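Local coordinates for shikimate dehydrogenase-like protein HI_0607 (Haemophilus influenzae, PDB 1NPY) that catalyses the NADP(+)-dependent oxidation of shikimate to 3-dehydroshikimate in vitro, though so weakly that shikimate may not be its biological substrate, at residues D29-N34 with D257-E262; Q43-A48 with M71-E76; Y114-N119 with A136-S141; K121-G126 with A166-L171; M215-P220 with S234-I239. All blocks are in the same frame, centred on the assembly; numbering follows the deposited sequence.

Interaction 1. Residues D29-N34 with D257-E262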
# COMPACT_ATOMS: atom_id res chain seq x y z
N ASP A 29 -14.94 -1.24 18.02
CA ASP A 29 -15.35 -1.79 19.29
C ASP A 29 -14.40 -1.37 20.41
O ASP A 29 -14.86 -0.91 21.46
CB ASP A 29 -15.50 -3.30 19.14
CG ASP A 29 -15.89 -3.93 20.45
OD1 ASP A 29 -17.02 -3.65 20.89
OD2 ASP A 29 -15.09 -4.64 21.09
N LYS A 30 -13.10 -1.58 20.21
CA LYS A 30 -12.10 -1.32 21.23
C LYS A 30 -12.02 0.16 21.59
O LYS A 30 -11.72 0.48 22.75
CB LYS A 30 -10.71 -1.85 20.85
CG LYS A 30 -10.65 -3.38 20.73
CD LYS A 30 -10.68 -4.02 22.11
CE LYS A 30 -10.53 -5.53 22.12
NZ LYS A 30 -9.92 -5.92 23.42
N LEU A 31 -12.27 1.04 20.63
CA LEU A 31 -12.17 2.49 20.85
C LEU A 31 -13.49 3.18 21.21
O LEU A 31 -13.50 4.40 21.43
CB LEU A 31 -11.55 3.17 19.62
CG LEU A 31 -10.03 3.03 19.43
CD1 LEU A 31 -9.58 3.86 18.24
CD2 LEU A 31 -9.28 3.52 20.65
N GLY A 32 -14.58 2.43 21.30
CA GLY A 32 -15.87 2.99 21.64
C GLY A 32 -16.42 3.93 20.59
O GLY A 32 -17.09 4.91 20.92
N LEU A 33 -16.15 3.63 19.33
CA LEU A 33 -16.65 4.42 18.21
C LEU A 33 -17.93 3.88 17.59
O LEU A 33 -18.04 2.68 17.34
CB LEU A 33 -15.61 4.50 17.10
CG LEU A 33 -14.42 5.40 17.35
CD1 LEU A 33 -13.18 5.04 16.57
CD2 LEU A 33 -14.78 6.85 17.03
N ASN A 34 -18.89 4.77 17.38
CA ASN A 34 -20.17 4.39 16.80
C ASN A 34 -20.12 4.38 15.28
O ASN A 34 -20.65 5.27 14.59
CB ASN A 34 -21.26 5.37 17.25
CG ASN A 34 -22.66 4.87 16.91
OD1 ASN A 34 -22.85 3.67 16.67
ND2 ASN A 34 -23.63 5.77 16.91
N ASP A 257 -0.39 1.47 19.15
CA ASP A 257 0.38 0.39 18.54
C ASP A 257 -0.09 -0.95 19.09
O ASP A 257 -0.17 -1.93 18.34
CB ASP A 257 1.88 0.55 18.82
CG ASP A 257 2.48 1.77 18.16
OD1 ASP A 257 2.00 2.24 17.10
OD2 ASP A 257 3.49 2.26 18.68
N GLU A 258 -0.42 -1.01 20.38
CA GLU A 258 -0.88 -2.26 20.98
C GLU A 258 -2.19 -2.72 20.36
O GLU A 258 -2.29 -3.88 19.94
CB GLU A 258 -1.01 -2.19 22.51
CG GLU A 258 -1.59 -3.45 23.13
CD GLU A 258 -1.62 -3.46 24.65
OE1 GLU A 258 -1.21 -2.47 25.30
OE2 GLU A 258 -2.04 -4.52 25.19
N LEU A 259 -3.13 -1.79 20.19
CA LEU A 259 -4.38 -2.20 19.58
C LEU A 259 -4.22 -2.52 18.10
O LEU A 259 -4.89 -3.42 17.60
CB LEU A 259 -5.47 -1.14 19.71
CG LEU A 259 -6.86 -1.55 20.18
CD1 LEU A 259 -6.91 -2.39 21.45
CD2 LEU A 259 -7.57 -0.20 20.40
N ILE A 260 -3.35 -1.81 17.38
CA ILE A 260 -3.16 -2.16 15.98
C ILE A 260 -2.66 -3.60 15.84
O ILE A 260 -3.19 -4.36 15.03
CB ILE A 260 -2.22 -1.20 15.27
CG1 ILE A 260 -2.86 0.18 15.22
CG2 ILE A 260 -1.83 -1.75 13.90
CD1 ILE A 260 -1.83 1.28 15.00
N ALA A 261 -1.71 -3.99 16.69
CA ALA A 261 -1.16 -5.34 16.61
C ALA A 261 -2.24 -6.38 16.92
O ALA A 261 -2.30 -7.41 16.25
CB ALA A 261 0.07 -5.50 17.49
N GLU A 262 -3.10 -6.13 17.91
CA GLU A 262 -4.20 -7.06 18.18
C GLU A 262 -5.19 -7.15 17.02
O GLU A 262 -5.63 -8.24 16.66
CB GLU A 262 -4.93 -6.65 19.45
CG GLU A 262 -4.06 -6.76 20.68
CD GLU A 262 -4.83 -6.40 21.93
OE1 GLU A 262 -5.39 -7.31 22.57
OE2 GLU A 262 -4.92 -5.19 22.21
O HOH W 1 -7.61 -7.72 23.67

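Interaction 2. Residues Q43-A48 with M71-E76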
# COMPACT_ATOMS: atom_id res chain seq x y z
N GLN A 43 -20.68 -2.89 -10.11
CA GLN A 43 -20.36 -2.85 -11.54
C GLN A 43 -20.64 -1.48 -12.13
O GLN A 43 -20.60 -1.29 -13.35
CB GLN A 43 -21.13 -3.94 -12.29
CG GLN A 43 -20.86 -5.36 -11.84
CD GLN A 43 -21.53 -6.33 -12.77
OE1 GLN A 43 -22.70 -6.65 -12.59
NE2 GLN A 43 -20.82 -6.72 -13.82
N ASP A 44 -20.84 -0.48 -11.27
CA ASP A 44 -21.11 0.88 -11.71
C ASP A 44 -20.47 1.89 -10.77
O ASP A 44 -21.17 2.45 -9.91
CB ASP A 44 -22.62 1.08 -11.71
CG ASP A 44 -23.09 2.41 -12.24
OD1 ASP A 44 -22.31 3.36 -12.55
OD2 ASP A 44 -24.31 2.60 -12.38
N ILE A 45 -19.17 2.12 -10.94
CA ILE A 45 -18.39 2.99 -10.06
C ILE A 45 -19.02 4.37 -9.96
O ILE A 45 -19.03 4.96 -8.86
CB ILE A 45 -16.89 3.01 -10.46
CG1 ILE A 45 -15.98 3.62 -9.38
CG2 ILE A 45 -16.70 3.78 -11.74
CD1 ILE A 45 -16.16 2.99 -8.01
N GLU A 46 -19.52 4.91 -11.07
CA GLU A 46 -20.16 6.22 -11.04
C GLU A 46 -21.25 6.34 -9.98
O GLU A 46 -21.25 7.24 -9.13
CB GLU A 46 -20.75 6.61 -12.40
CG GLU A 46 -21.55 7.89 -12.39
CD GLU A 46 -22.12 8.25 -13.76
OE1 GLU A 46 -21.97 7.52 -14.76
OE2 GLU A 46 -22.76 9.30 -13.80
N HIS A 47 -22.20 5.42 -10.02
CA HIS A 47 -23.33 5.51 -9.08
C HIS A 47 -22.98 4.97 -7.70
O HIS A 47 -23.61 5.37 -6.72
CB HIS A 47 -24.60 4.89 -9.67
CG HIS A 47 -25.08 5.60 -10.90
ND1 HIS A 47 -25.58 6.89 -10.86
CD2 HIS A 47 -25.04 5.25 -12.20
CE1 HIS A 47 -25.84 7.29 -12.09
NE2 HIS A 47 -25.58 6.29 -12.92
N ALA A 48 -21.95 4.15 -7.60
CA ALA A 48 -21.43 3.76 -6.30
C ALA A 48 -20.86 4.96 -5.55
O ALA A 48 -21.23 5.19 -4.39
CB ALA A 48 -20.39 2.69 -6.45
N MET A 71 -12.04 8.53 -9.90
CA MET A 71 -11.51 9.86 -9.68
C MET A 71 -12.38 10.99 -10.26
O MET A 71 -12.50 12.03 -9.62
CB MET A 71 -10.07 9.94 -10.19
CG MET A 71 -9.14 9.03 -9.40
SD MET A 71 -7.40 9.09 -9.84
CE MET A 71 -6.97 10.71 -9.53
N PRO A 72 -12.99 10.81 -11.43
CA PRO A 72 -13.87 11.83 -12.00
C PRO A 72 -15.04 12.23 -11.11
O PRO A 72 -15.66 13.29 -11.27
CB PRO A 72 -14.37 11.17 -13.28
CG PRO A 72 -13.27 10.29 -13.69
CD PRO A 72 -12.81 9.69 -12.36
N PHE A 73 -15.34 11.39 -10.12
CA PHE A 73 -16.52 11.58 -9.29
C PHE A 73 -16.22 12.18 -7.92
O PHE A 73 -17.11 12.32 -7.09
CB PHE A 73 -17.27 10.24 -9.20
CG PHE A 73 -17.61 9.70 -10.56
CD1 PHE A 73 -18.43 10.45 -11.39
CD2 PHE A 73 -16.96 8.59 -11.05
CE1 PHE A 73 -18.64 10.05 -12.69
CE2 PHE A 73 -17.21 8.16 -12.33
CZ PHE A 73 -18.05 8.91 -13.15
N LEU A 74 -14.95 12.48 -7.67
CA LEU A 74 -14.51 13.00 -6.38
C LEU A 74 -14.32 14.51 -6.48
O LEU A 74 -14.13 15.09 -7.55
CB LEU A 74 -13.21 12.35 -5.94
CG LEU A 74 -13.30 10.82 -6.04
CD1 LEU A 74 -11.97 10.22 -5.67
CD2 LEU A 74 -14.40 10.32 -5.16
N ASP A 75 -14.37 15.14 -5.31
CA ASP A 75 -14.31 16.59 -5.24
C ASP A 75 -12.92 17.19 -5.11
O ASP A 75 -12.66 18.30 -5.57
CB ASP A 75 -15.25 17.08 -4.15
CG ASP A 75 -16.68 16.70 -4.40
OD1 ASP A 75 -17.21 17.13 -5.45
OD2 ASP A 75 -17.32 15.93 -3.66
N GLU A 76 -12.00 16.49 -4.45
CA GLU A 76 -10.68 17.04 -4.19
C GLU A 76 -9.66 15.93 -4.03
O GLU A 76 -9.80 15.08 -3.14
CB GLU A 76 -10.76 17.83 -2.89
CG GLU A 76 -9.52 18.63 -2.53
CD GLU A 76 -9.75 19.40 -1.26
OE1 GLU A 76 -9.65 18.81 -0.17
OE2 GLU A 76 -10.09 20.60 -1.34

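Interaction 3. Residues Y114-N119 with A136-S141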
# COMPACT_ATOMS: atom_id res chain seq x y z
N TYR A 114 12.11 3.39 9.41
CA TYR A 114 13.32 2.59 9.34
C TYR A 114 14.58 3.43 9.09
O TYR A 114 15.67 2.90 8.88
CB TYR A 114 13.12 1.50 8.27
CG TYR A 114 12.30 0.33 8.76
CD1 TYR A 114 12.91 -0.71 9.45
CD2 TYR A 114 10.92 0.32 8.62
CE1 TYR A 114 12.17 -1.77 9.93
CE2 TYR A 114 10.17 -0.72 9.11
CZ TYR A 114 10.81 -1.76 9.75
OH TYR A 114 10.09 -2.82 10.26
N HIS A 115 14.43 4.75 9.10
CA HIS A 115 15.53 5.69 8.89
C HIS A 115 16.36 5.34 7.67
O HIS A 115 17.60 5.27 7.70
CB HIS A 115 16.41 5.74 10.14
CG HIS A 115 15.65 5.98 11.40
ND1 HIS A 115 14.96 7.15 11.64
CD2 HIS A 115 15.51 5.21 12.51
CE1 HIS A 115 14.41 7.09 12.84
NE2 HIS A 115 14.72 5.93 13.38
N LEU A 116 15.68 5.08 6.56
CA LEU A 116 16.42 4.72 5.35
C LEU A 116 17.16 5.97 4.91
O LEU A 116 16.63 7.07 5.00
CB LEU A 116 15.50 4.24 4.23
CG LEU A 116 14.68 3.02 4.65
CD1 LEU A 116 13.96 2.43 3.46
CD2 LEU A 116 15.53 1.92 5.30
N ASN A 117 18.37 5.76 4.41
CA ASN A 117 19.35 6.80 4.07
C ASN A 117 19.11 7.26 2.64
O ASN A 117 19.31 6.48 1.70
CB ASN A 117 20.71 6.10 4.18
CG ASN A 117 21.88 7.01 3.86
OD1 ASN A 117 23.03 6.57 3.97
ND2 ASN A 117 21.61 8.25 3.50
N LYS A 118 18.65 8.50 2.45
CA LYS A 118 18.36 9.00 1.10
C LYS A 118 19.56 9.00 0.15
O LYS A 118 19.38 9.11 -1.06
CB LYS A 118 17.73 10.40 1.13
CG LYS A 118 18.68 11.50 1.59
CD LYS A 118 18.06 12.87 1.55
CE LYS A 118 19.11 13.99 1.68
NZ LYS A 118 20.37 13.85 0.87
N ASN A 119 20.77 8.85 0.68
CA ASN A 119 21.95 8.77 -0.16
C ASN A 119 22.24 7.36 -0.65
O ASN A 119 23.14 7.12 -1.46
CB ASN A 119 23.16 9.29 0.61
CG ASN A 119 23.03 10.77 0.90
OD1 ASN A 119 22.69 11.54 0.01
ND2 ASN A 119 23.27 11.17 2.15
N ALA A 136 7.42 6.69 -6.16
CA ALA A 136 7.07 8.07 -5.81
C ALA A 136 7.40 8.42 -4.38
O ALA A 136 7.79 9.55 -4.06
CB ALA A 136 5.58 8.31 -6.09
N ALA A 137 7.19 7.45 -3.49
CA ALA A 137 7.51 7.65 -2.09
C ALA A 137 9.00 7.86 -1.88
O ALA A 137 9.42 8.73 -1.10
CB ALA A 137 6.98 6.51 -1.23
N PHE A 138 9.81 7.07 -2.58
CA PHE A 138 11.26 7.30 -2.50
C PHE A 138 11.65 8.65 -3.07
O PHE A 138 12.45 9.37 -2.48
CB PHE A 138 12.03 6.15 -3.13
CG PHE A 138 12.23 4.98 -2.21
CD1 PHE A 138 13.22 5.00 -1.24
CD2 PHE A 138 11.41 3.86 -2.29
CE1 PHE A 138 13.40 3.96 -0.38
CE2 PHE A 138 11.61 2.79 -1.45
CZ PHE A 138 12.60 2.84 -0.49
N LYS A 139 11.04 9.04 -4.18
CA LYS A 139 11.42 10.27 -4.86
C LYS A 139 11.07 11.43 -3.95
O LYS A 139 11.88 12.34 -3.75
CB LYS A 139 10.65 10.41 -6.18
CG LYS A 139 10.96 11.67 -6.99
CD LYS A 139 12.35 11.54 -7.60
CE LYS A 139 12.71 12.77 -8.43
NZ LYS A 139 11.91 13.94 -7.97
N ASN A 140 9.86 11.40 -3.38
CA ASN A 140 9.45 12.54 -2.58
C ASN A 140 10.07 12.54 -1.19
O ASN A 140 9.92 13.51 -0.44
CB ASN A 140 7.93 12.62 -2.53
CG ASN A 140 7.34 12.91 -3.88
OD1 ASN A 140 8.03 13.41 -4.77
ND2 ASN A 140 6.09 12.54 -4.07
N SER A 141 10.77 11.47 -0.83
CA SER A 141 11.59 11.41 0.37
C SER A 141 13.04 11.82 0.12
O SER A 141 13.89 11.65 1.00
CB SER A 141 11.53 9.99 0.94
OG SER A 141 10.21 9.69 1.37

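Interaction 4. Residues K121-G126 with A166-L171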
# COMPACT_ATOMS: atom_id res chain seq x y z
N LYS A 121 21.71 3.71 -2.58
CA LYS A 121 21.28 3.25 -3.89
C LYS A 121 20.13 2.25 -3.72
O LYS A 121 20.21 1.32 -2.91
CB LYS A 121 22.44 2.58 -4.62
CG LYS A 121 23.50 3.55 -5.14
CD LYS A 121 24.79 2.84 -5.51
CE LYS A 121 24.57 1.83 -6.62
NZ LYS A 121 25.82 1.29 -7.23
N VAL A 122 19.03 2.54 -4.41
CA VAL A 122 17.81 1.72 -4.36
C VAL A 122 17.60 1.00 -5.70
O VAL A 122 17.78 1.60 -6.75
CB VAL A 122 16.57 2.59 -4.10
CG1 VAL A 122 15.31 1.74 -3.95
CG2 VAL A 122 16.81 3.41 -2.83
N ILE A 123 17.20 -0.27 -5.67
CA ILE A 123 16.65 -0.94 -6.85
C ILE A 123 15.26 -1.47 -6.53
O ILE A 123 15.08 -2.17 -5.53
CB ILE A 123 17.56 -2.08 -7.36
CG1 ILE A 123 18.90 -1.51 -7.83
CG2 ILE A 123 16.86 -2.88 -8.46
CD1 ILE A 123 19.81 -2.63 -8.38
N VAL A 124 14.28 -1.07 -7.34
CA VAL A 124 12.92 -1.58 -7.28
C VAL A 124 12.73 -2.64 -8.37
O VAL A 124 12.94 -2.36 -9.56
CB VAL A 124 11.89 -0.45 -7.48
CG1 VAL A 124 10.49 -1.01 -7.51
CG2 VAL A 124 11.99 0.61 -6.37
N HIS A 125 12.40 -3.87 -7.99
CA HIS A 125 12.07 -4.93 -8.93
C HIS A 125 10.56 -4.92 -9.10
O HIS A 125 9.80 -5.27 -8.21
CB HIS A 125 12.57 -6.28 -8.41
CG HIS A 125 12.49 -7.40 -9.40
ND1 HIS A 125 12.90 -8.68 -9.09
CD2 HIS A 125 12.14 -7.42 -10.70
CE1 HIS A 125 12.77 -9.45 -10.16
NE2 HIS A 125 12.30 -8.71 -11.15
N GLY A 126 10.12 -4.54 -10.30
CA GLY A 126 8.72 -4.58 -10.68
C GLY A 126 8.26 -3.25 -11.24
O GLY A 126 8.91 -2.23 -11.05
N ALA A 166 16.29 5.80 -13.44
CA ALA A 166 16.74 5.01 -14.58
C ALA A 166 16.09 3.64 -14.58
O ALA A 166 15.72 3.12 -13.52
CB ALA A 166 18.26 4.92 -14.56
N TYR A 167 15.99 3.06 -15.77
CA TYR A 167 15.48 1.73 -16.00
C TYR A 167 16.61 0.78 -16.37
O TYR A 167 17.48 1.15 -17.17
CB TYR A 167 14.43 1.73 -17.11
CG TYR A 167 14.04 0.35 -17.56
CD1 TYR A 167 13.18 -0.43 -16.80
CD2 TYR A 167 14.60 -0.20 -18.72
CE1 TYR A 167 12.86 -1.70 -17.19
CE2 TYR A 167 14.28 -1.47 -19.11
CZ TYR A 167 13.42 -2.22 -18.34
OH TYR A 167 13.10 -3.50 -18.72
N ILE A 168 16.56 -0.43 -15.82
CA ILE A 168 17.46 -1.51 -16.21
C ILE A 168 16.69 -2.79 -16.51
O ILE A 168 15.73 -3.15 -15.82
CB ILE A 168 18.55 -1.75 -15.13
CG1 ILE A 168 17.92 -2.10 -13.77
CG2 ILE A 168 19.44 -0.54 -15.05
CD1 ILE A 168 18.94 -2.39 -12.66
N ASN A 169 17.11 -3.47 -17.57
CA ASN A 169 16.49 -4.74 -17.93
C ASN A 169 17.22 -5.91 -17.27
O ASN A 169 16.73 -7.03 -17.36
CB ASN A 169 16.39 -4.91 -19.45
CG ASN A 169 15.43 -6.01 -19.86
OD1 ASN A 169 14.23 -5.95 -19.60
ND2 ASN A 169 15.96 -7.04 -20.51
N SER A 170 18.34 -5.67 -16.58
CA SER A 170 18.97 -6.72 -15.78
C SER A 170 19.89 -6.23 -14.66
O SER A 170 20.26 -5.06 -14.61
CB SER A 170 19.74 -7.69 -16.68
OG SER A 170 20.67 -6.97 -17.47
N LEU A 171 20.24 -7.15 -13.76
CA LEU A 171 21.07 -6.79 -12.61
C LEU A 171 22.59 -6.87 -12.78
O LEU A 171 23.33 -6.60 -11.84
CB LEU A 171 20.64 -7.64 -11.41
CG LEU A 171 19.21 -7.36 -10.95
CD1 LEU A 171 18.83 -8.41 -9.92
CD2 LEU A 171 19.08 -5.95 -10.40

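Interaction 5. Residues M215-P220 with S234-I239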
# COMPACT_ATOMS: atom_id res chain seq x y z
N MET A 215 1.87 -11.99 1.97
CA MET A 215 1.54 -13.37 2.31
C MET A 215 2.36 -14.28 1.41
O MET A 215 2.18 -14.27 0.18
CB MET A 215 0.04 -13.63 2.09
CG MET A 215 -0.39 -15.06 2.35
SD MET A 215 -0.22 -15.59 4.08
CE MET A 215 -1.84 -15.09 4.66
N PRO A 216 3.29 -15.04 1.98
CA PRO A 216 3.63 -15.04 3.41
C PRO A 216 4.50 -13.83 3.74
O PRO A 216 5.06 -13.26 2.81
CB PRO A 216 4.49 -16.30 3.54
CG PRO A 216 5.23 -16.33 2.22
CD PRO A 216 4.18 -15.93 1.21
N VAL A 217 4.71 -13.52 5.01
CA VAL A 217 5.73 -12.54 5.38
C VAL A 217 7.10 -13.06 4.96
O VAL A 217 7.93 -12.32 4.40
CB VAL A 217 5.68 -12.31 6.91
CG1 VAL A 217 6.83 -11.40 7.37
CG2 VAL A 217 4.33 -11.73 7.27
N GLU A 218 7.36 -14.33 5.28
CA GLU A 218 8.68 -14.89 5.05
C GLU A 218 8.74 -15.43 3.61
O GLU A 218 8.69 -16.65 3.39
CB GLU A 218 8.98 -15.99 6.07
CG GLU A 218 9.05 -15.49 7.51
CD GLU A 218 10.35 -14.76 7.81
OE1 GLU A 218 11.37 -15.06 7.16
OE2 GLU A 218 10.36 -13.83 8.65
N THR A 219 8.81 -14.51 2.64
CA THR A 219 9.14 -14.89 1.27
C THR A 219 10.59 -15.39 1.18
O THR A 219 11.36 -15.17 2.11
CB THR A 219 9.02 -13.71 0.30
OG1 THR A 219 9.84 -12.64 0.79
CG2 THR A 219 7.59 -13.16 0.21
N PRO A 220 11.00 -16.07 0.11
CA PRO A 220 12.41 -16.46 -0.00
C PRO A 220 13.38 -15.29 0.10
O PRO A 220 14.43 -15.40 0.75
CB PRO A 220 12.47 -17.21 -1.34
CG PRO A 220 11.11 -17.74 -1.50
CD PRO A 220 10.23 -16.57 -1.05
N SER A 234 8.45 -5.83 5.65
CA SER A 234 7.59 -6.85 5.06
C SER A 234 6.31 -6.20 4.58
O SER A 234 5.96 -5.12 5.06
CB SER A 234 7.29 -7.90 6.13
OG SER A 234 6.01 -8.45 5.89
N GLY A 235 5.61 -6.82 3.65
CA GLY A 235 4.41 -6.26 3.07
C GLY A 235 3.26 -6.17 4.06
O GLY A 235 2.33 -5.37 3.87
N ALA A 236 3.30 -6.99 5.10
CA ALA A 236 2.28 -6.94 6.14
C ALA A 236 2.28 -5.57 6.82
O ALA A 236 1.22 -5.05 7.16
CB ALA A 236 2.48 -8.04 7.15
N ALA A 237 3.47 -5.03 7.06
CA ALA A 237 3.55 -3.68 7.62
C ALA A 237 2.88 -2.64 6.73
O ALA A 237 2.33 -1.68 7.27
CB ALA A 237 4.99 -3.26 7.85
N VAL A 238 3.02 -2.78 5.41
CA VAL A 238 2.37 -1.89 4.47
C VAL A 238 0.85 -2.01 4.57
O VAL A 238 0.15 -1.00 4.69
CB VAL A 238 2.84 -2.08 3.01
CG1 VAL A 238 2.11 -1.13 2.11
CG2 VAL A 238 4.33 -1.79 2.86
N ILE A 239 0.33 -3.23 4.55
CA ILE A 239 -1.12 -3.40 4.54
C ILE A 239 -1.72 -2.85 5.82
O ILE A 239 -2.78 -2.20 5.80
CB ILE A 239 -1.52 -4.87 4.38
CG1 ILE A 239 -1.14 -5.35 2.98
CG2 ILE A 239 -3.01 -5.08 4.58
CD1 ILE A 239 -1.47 -6.79 2.74
O HOH W 2 7.13 -9.84 3.34

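Interaction 1. Residues D29-N34 with D257-E262
Leu259 reaches across from helix 257-268 to Lys30 and Leu31, in the last turn of helix 19-31, making a helix-to-helix contact at the surface that brings the C-terminal helix of the chain against the substrate-binding domain. The contact is chiefly apolar. Leu259 turns both of its methyls to the aliphatic part of Lys30: CD2 comes to 3.6 Å from Lys30 CB, while CD1 rests 3.9 Å from Lys30 CG. The same Leu259 CD2 also meets Leu31 CD2 at 4.1 Å, and these two leucines run past one another in opposite directions. The Lys30 chain bends at its second torsion (chi2 -74°), which carries the ammonium group along the flank of Leu259 toward Glu262. Leu259 further touches Leu27, one turn earlier on helix 19-31, and Leu31 leans on Phe247 of helix 235-251, so the leucine pair joins three helices. In the backbone, helix 19-31 closes with a Schellman motif in which Gly32 takes a positive phi. The polar link is indirect and lies at the outer side of the contact. Lys30 NZ and Glu262 OE1, of opposite charge, stay 4.8 Å apart, and a single water bridges them, accepting from Lys30 NZ at 2.9 Å and donating to Glu262 OE1 at a short 2.5 Å.

Interaction 2. Residues Q43-A48 with M71-E76
Phe73 lays one face of its ring against Glu46, in the first turn of helix 45-55, so that a short 3-10 segment, 71-73, is packed on the N-terminal end of a helix within the substrate-binding domain. Of all residues here Phe73 has the largest area buried, and Glu46 follows. The Glu46 side chain lies over the ring: its CB is 3.6 Å from Phe73 CZ and its CG 3.6 Å from Phe73 CE1. Nearer the backbone, Glu46 CA forms a CH-pi contact, 4.0 Å from the ring centroid. With CG anti to the backbone N (chi1 174°) and the rest of the chain extended, Glu46 passes across Phe73 at about a right angle and brings its carboxylate nearly parallel to the ring plane, 6° apart. That carboxylate pairs with Lys50 through OE2. The opposite face of the ring is covered by CB of Pro72, so Phe73 is layered between its preceding proline and the glutamate. Ile45 adds a looser apolar touch, CG2 to Phe73 CE2 at 4.4 Å; its side chain lies about 9 Å from that of Lys67, the probable proton donor or acceptor. Asp44 is the N-cap residue of the helix that carries Glu46: Asp44 OD1 accepts from His47 N at 3.3 Å, the N-H pointing well (165°) but arriving from above the carboxylate plane.

Interaction 3. Residues Y114-N119 with A136-S141
Leu116 sets its CD1 methyl 4.2 Å from both CE1 and CZ of Phe138, at the far end of a ring that it approaches obliquely. The second touch is slighter: Lys118 CB lies 4.0 Å from the carbonyl O of Ser141, a van der Waals approach, while the rest of the lysine leads away and NZ makes a weak hydrogen bond to OD1 of the adjacent Asn119. Behind these atoms, the helix end holds Ser141 in place. Ser141 OG turns back to Ala137 O at 2.8 Å, which ties the residue to the last turn of helix 131-140. On the other segment, His115 adopts a positive phi and completes the Schellman motif that ends helix 102-113; from there the chain runs on to Leu116. Phe143 gathers the outer shell, meeting the Phe138 ring edge-to-face and also touching Leu116 and Lys118. Phe138 packs on Val180 of strand 178-181 and on Ile111 of helix 102-113, while Leu116 reaches Ile178 and Gln231, so the loop between helix 102-113 and strand 122-125 packs beside the end of helix 131-140, both against the parallel Rossmann-type sheet.

Interaction 4. Residues K121-G126 with A166-L171
Beside the packing of Ile123 on Ile168 and Leu171, the hydroxyl of Tyr167 lies 2.8 Å from Asn169 OD1 and is also within bonding reach of Ala150 O. Tyr167 and Ile168 belong to strand 166-168, an outermost strand of the six-stranded parallel sheet of a Rossmann-type domain, and Ile123 to strand 122-125, two places in. Strand 146-149 runs between them, so the contact bridges over one intervening strand and is made by methyl groups alone. Tyr149, on that middle strand, is touched by Ile123, Ile168 and Leu171, while Phe202 of helix 200-205 packs on Ile123 and Leu171; together they build a small hydrophobic layer on this side of the sheet. His125, two residues after Ile123, stacks on the Tyr149 ring. Strand 122-125 then runs into Gly126, which opens a GxGxxA-like sequence and probably binds NADP(+), as in related enzymes. Ile123 sends CG1 beside its backbone N (chi1 -64°) and extends it fully, which lifts CD1 off the sheet, to where Ile168 and Leu171 reach it. The Leu171 side chain crosses that of Ile123 at a slant. The Ile123 CD1 methyl meets two others on one side, 4.0 Å from Leu171 CD2 and 4.4 Å from Ile168 CD1.

Interaction 5. Residues M215-P220 with S234-I239
Val217 meets Ser234 and Ala236 without any ring or other flat side chain taking part; the flat group that matters is the carbonyl of Val217. Two residues before Thr219, the N-cap of helix 220-227, Val217 turns this carbonyl O to a water at 2.8 Å, which donates to it; the same O weakly accepts from Thr219 N, closing an inverse gamma turn centred on Glu218. A cis peptide bond joins Met215 to Pro216 just upstream. The bridging water in turn accepts from Ser234 OG at 3.1 Å, so this hydroxyl spends its proton on the water and takes Ala236 N-H on its oxygen, at 3.2 Å and 155°. Val217 packs alongside. Its CG1, anti to the backbone N (chi1 174°), leans on the serine at 3.4 Å from Ser234 OG, while Val217 CG2 makes an apolar contact with Ala236 CB at 4.1 Å. The two methyls lie along the start of helix 235-251, CG1 at the capping serine and CG2 at the first turn. Thr219 is likewise an N-cap, but its OG1 bonds the backbone N three residues on, Ile222, and also meets Asp211 OD2. Val238 touches Met130, a probable NADP(+)-binding residue. The contact therefore sets a loop of the Rossmann-type domain against the N-terminus of the long helix that leaves its edge strand 231-233, a serine N-cap backed by a valine and linked through water.

How the interactions relate
Interactions 1, 2 and 5 are surface contacts, whereas interactions 3 and 4 are partly buried and engage the parallel sheet. Those two touch each other: Phe138 CE1 packs 4.2 Å from Val122 CG2, joining strand 122-125 to the helix 131-140 that follows it. Interaction 4 is purely methyl packing; interactions 1 and 5 add single-water bridges, one between charged side chains and one at a helix N-cap. Interaction 2 alone centres on an aromatic face. Interactions 1 and 5 lie on successive helices, 257-268 and 235-251, which carry the chain from the Rossmann-type domain back to the substrate-binding domain; interactions 1 and 4 fall on opposite sides of the chain's centre, about 39 Å apart between centres.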